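Local atomic coordinates of pectate lyase (Cellvibrio cellulosa, PDB entry 1GXM), a protein that cleaves polygalacturonic acid by anti-beta-elimination, the chain here being the catalytic module of a larger family 10 polysaccharide lyase. Residues Thr70-Ala75 with Leu116-Pro121. Residues are numbered along the deposited sequence; the frame is centred on the assembly and turned at random.
Sequences TIDNGA and LPQFYP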
loop_
_atom_site.group_PDB
_atom_site.type_symbol
_atom_site.label_atom_id
_atom_site.label_comp_id
_atom_site.label_asym_id
_atom_site.label_seq_id
_atom_site.Cartn_x
_atom_site.Cartn_y
_atom_site.Cartn_z
ATOM N N THR A 70 -8.486 5.693 9.264
ATOM C CA THR A 70 -7.469 4.722 8.974
ATOM C C THR A 70 -7.326 4.485 7.496
ATOM O O THR A 70 -8.249 4.683 6.723
ATOM C CB THR A 70 -7.744 3.410 9.729
ATOM O OG1 THR A 70 -6.650 2.501 9.541
ATOM C CG2 THR A 70 -8.950 2.686 9.228
ATOM N N ILE A 71 -6.119 4.073 7.116
ATOM C CA ILE A 71 -5.848 3.593 5.766
ATOM C C ILE A 71 -5.590 2.086 5.752
ATOM O O ILE A 71 -5.132 1.536 4.755
ATOM C CB ILE A 71 -4.686 4.362 5.130
ATOM C CG1 ILE A 71 -3.435 4.288 5.978
ATOM C CG2 ILE A 71 -5.087 5.809 4.922
ATOM C CD1 ILE A 71 -2.182 4.738 5.246
ATOM N N ASP A 72 -5.918 1.415 6.840
ATOM C CA ASP A 72 -5.831 -0.033 6.864
ATOM C C ASP A 72 -7.007 -0.650 6.128
ATOM O O ASP A 72 -8.097 -0.095 6.082
ATOM C CB ASP A 72 -5.779 -0.532 8.280
ATOM C CG ASP A 72 -5.412 -1.994 8.365
ATOM O OD1 ASP A 72 -4.703 -2.524 7.470
ATOM O OD2 ASP A 72 -5.839 -2.659 9.299
ATOM N N ASN A 73 -6.771 -1.821 5.552
ATOM C CA ASN A 73 -7.840 -2.566 4.878
ATOM C C ASN A 73 -8.602 -1.715 3.858
ATOM O O ASN A 73 -9.828 -1.814 3.753
ATOM C CB ASN A 73 -8.785 -3.211 5.893
ATOM C CG ASN A 73 -9.570 -4.386 5.303
ATOM O OD1 ASN A 73 -9.157 -4.981 4.303
ATOM N ND2 ASN A 73 -10.698 -4.727 5.933
ATOM N N GLY A 74 -7.864 -0.877 3.137
ATOM C CA GLY A 74 -8.403 -0.040 2.074
ATOM C C GLY A 74 -9.232 1.126 2.554
ATOM O O GLY A 74 -9.789 1.861 1.750
ATOM N N ALA A 75 -9.341 1.308 3.858
ATOM C CA ALA A 75 -10.184 2.365 4.382
ATOM C C ALA A 75 -9.655 3.733 3.974
ATOM O O ALA A 75 -8.458 3.924 3.768
ATOM C CB ALA A 75 -10.302 2.273 5.864
ATOM N N LEU A 116 3.070 8.298 6.142
ATOM C CA LEU A 116 1.651 8.219 6.476
ATOM C C LEU A 116 1.427 7.115 7.488
ATOM O O LEU A 116 1.825 5.974 7.257
ATOM C CB LEU A 116 0.800 7.928 5.241
ATOM C CG LEU A 116 0.903 8.982 4.131
ATOM C CD1 LEU A 116 0.024 8.608 2.980
ATOM C CD2 LEU A 116 0.463 10.305 4.634
ATOM N N PRO A 117 0.775 7.435 8.595
ATOM C CA PRO A 117 0.465 6.447 9.621
ATOM C C PRO A 117 -0.743 5.631 9.248
ATOM O O PRO A 117 -1.524 5.980 8.376
ATOM C CB PRO A 117 0.154 7.316 10.830
ATOM C CG PRO A 117 -0.470 8.519 10.238
ATOM C CD PRO A 117 0.281 8.777 8.968
ATOM N N GLN A 118 -0.905 4.514 9.924
ATOM C CA GLN A 118 -2.041 3.650 9.707
ATOM C C GLN A 118 -3.349 4.257 10.202
ATOM O O GLN A 118 -4.375 4.091 9.577
ATOM C CB GLN A 118 -1.801 2.309 10.371
ATOM C CG GLN A 118 -2.783 1.247 9.964
ATOM C CD GLN A 118 -2.575 -0.059 10.716
ATOM O OE1 GLN A 118 -2.399 -1.130 10.103
ATOM N NE2 GLN A 118 -2.618 0.008 12.010
ATOM N N PHE A 119 -3.299 4.880 11.366
ATOM C CA PHE A 119 -4.435 5.546 11.972
ATOM C C PHE A 119 -4.027 6.963 12.309
ATOM O O PHE A 119 -2.899 7.203 12.753
ATOM C CB PHE A 119 -4.859 4.877 13.274
ATOM C CG PHE A 119 -5.666 3.645 13.098
ATOM C CD1 PHE A 119 -5.048 2.451 12.790
ATOM C CD2 PHE A 119 -7.027 3.658 13.275
ATOM C CE1 PHE A 119 -5.775 1.308 12.642
ATOM C CE2 PHE A 119 -7.758 2.495 13.141
ATOM C CZ PHE A 119 -7.134 1.333 12.816
ATOM N N TYR A 120 -4.973 7.881 12.176
ATOM C CA TYR A 120 -4.726 9.271 12.493
ATOM C C TYR A 120 -6.030 9.911 12.947
ATOM O O TYR A 120 -7.030 9.687 12.294
ATOM C CB TYR A 120 -4.216 10.009 11.270
ATOM C CG TYR A 120 -3.754 11.389 11.639
ATOM C CD1 TYR A 120 -2.529 11.583 12.262
ATOM C CD2 TYR A 120 -4.562 12.497 11.419
ATOM C CE1 TYR A 120 -2.103 12.848 12.643
ATOM C CE2 TYR A 120 -4.132 13.775 11.788
ATOM C CZ TYR A 120 -2.910 13.928 12.399
ATOM O OH TYR A 120 -2.486 15.186 12.759
ATOM N N PRO A 121 -6.060 10.741 14.003
ATOM C CA PRO A 121 -4.959 11.038 14.913
ATOM C C PRO A 121 -4.291 9.782 15.443
ATOM O O PRO A 121 -4.902 8.719 15.540
ATOM C CB PRO A 121 -5.643 11.832 16.028
ATOM C CG PRO A 121 -6.711 12.538 15.277
ATOM C CD PRO A 121 -7.267 11.518 14.331
HETATM O O HOH W 1 -2.470 -1.286 7.239
#
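Thr70 and Phe119 face each other as an antiparallel, non-hydrogen-bonded pair, their CA atoms 4.3 Å apart, in a two-stranded ribbon that links the connection into helix 77-90 with the chain that follows helix 93-109, within the helix-rich pectic acid lyase module. Both side chains lie on the same face of the ribbon, and the phenyl ring spreads over the threonine in the tight part of the contact: Thr70 CB sits 3.6 Å from the centroid of the Phe119 ring, 15° off its normal, a CH-pi contact. With OG1 anti to the backbone N, the Thr70 hydroxyl comes beneath the ring and donates to Gln118 O at 2.8 Å, approaching from above the carbonyl plane. Ile71 N reaches the same oxygen at 3.0 Å with an N-H...O angle of 160°, giving Gln118 O two donors. Thr70 OG1 also accepts from Asp72 N at 3.0 Å, closing an ST turn. On the inner side, Ile71 extends CD1 to 3.4 Å from Pro117 O and leans on Leu106 of helix 93-109.

The looser side is where partly exposed Asp72 lies beside buried Gln118. Their side chains run alongside each other, carboxylate and amide planes 31° apart, without a direct hydrogen bond; Lys52 forms a salt bridge with Asp72 OD2. A water lies between them, 2.6 Å from Asp72 OD1 and 2.9 Å from Gln118 OE1.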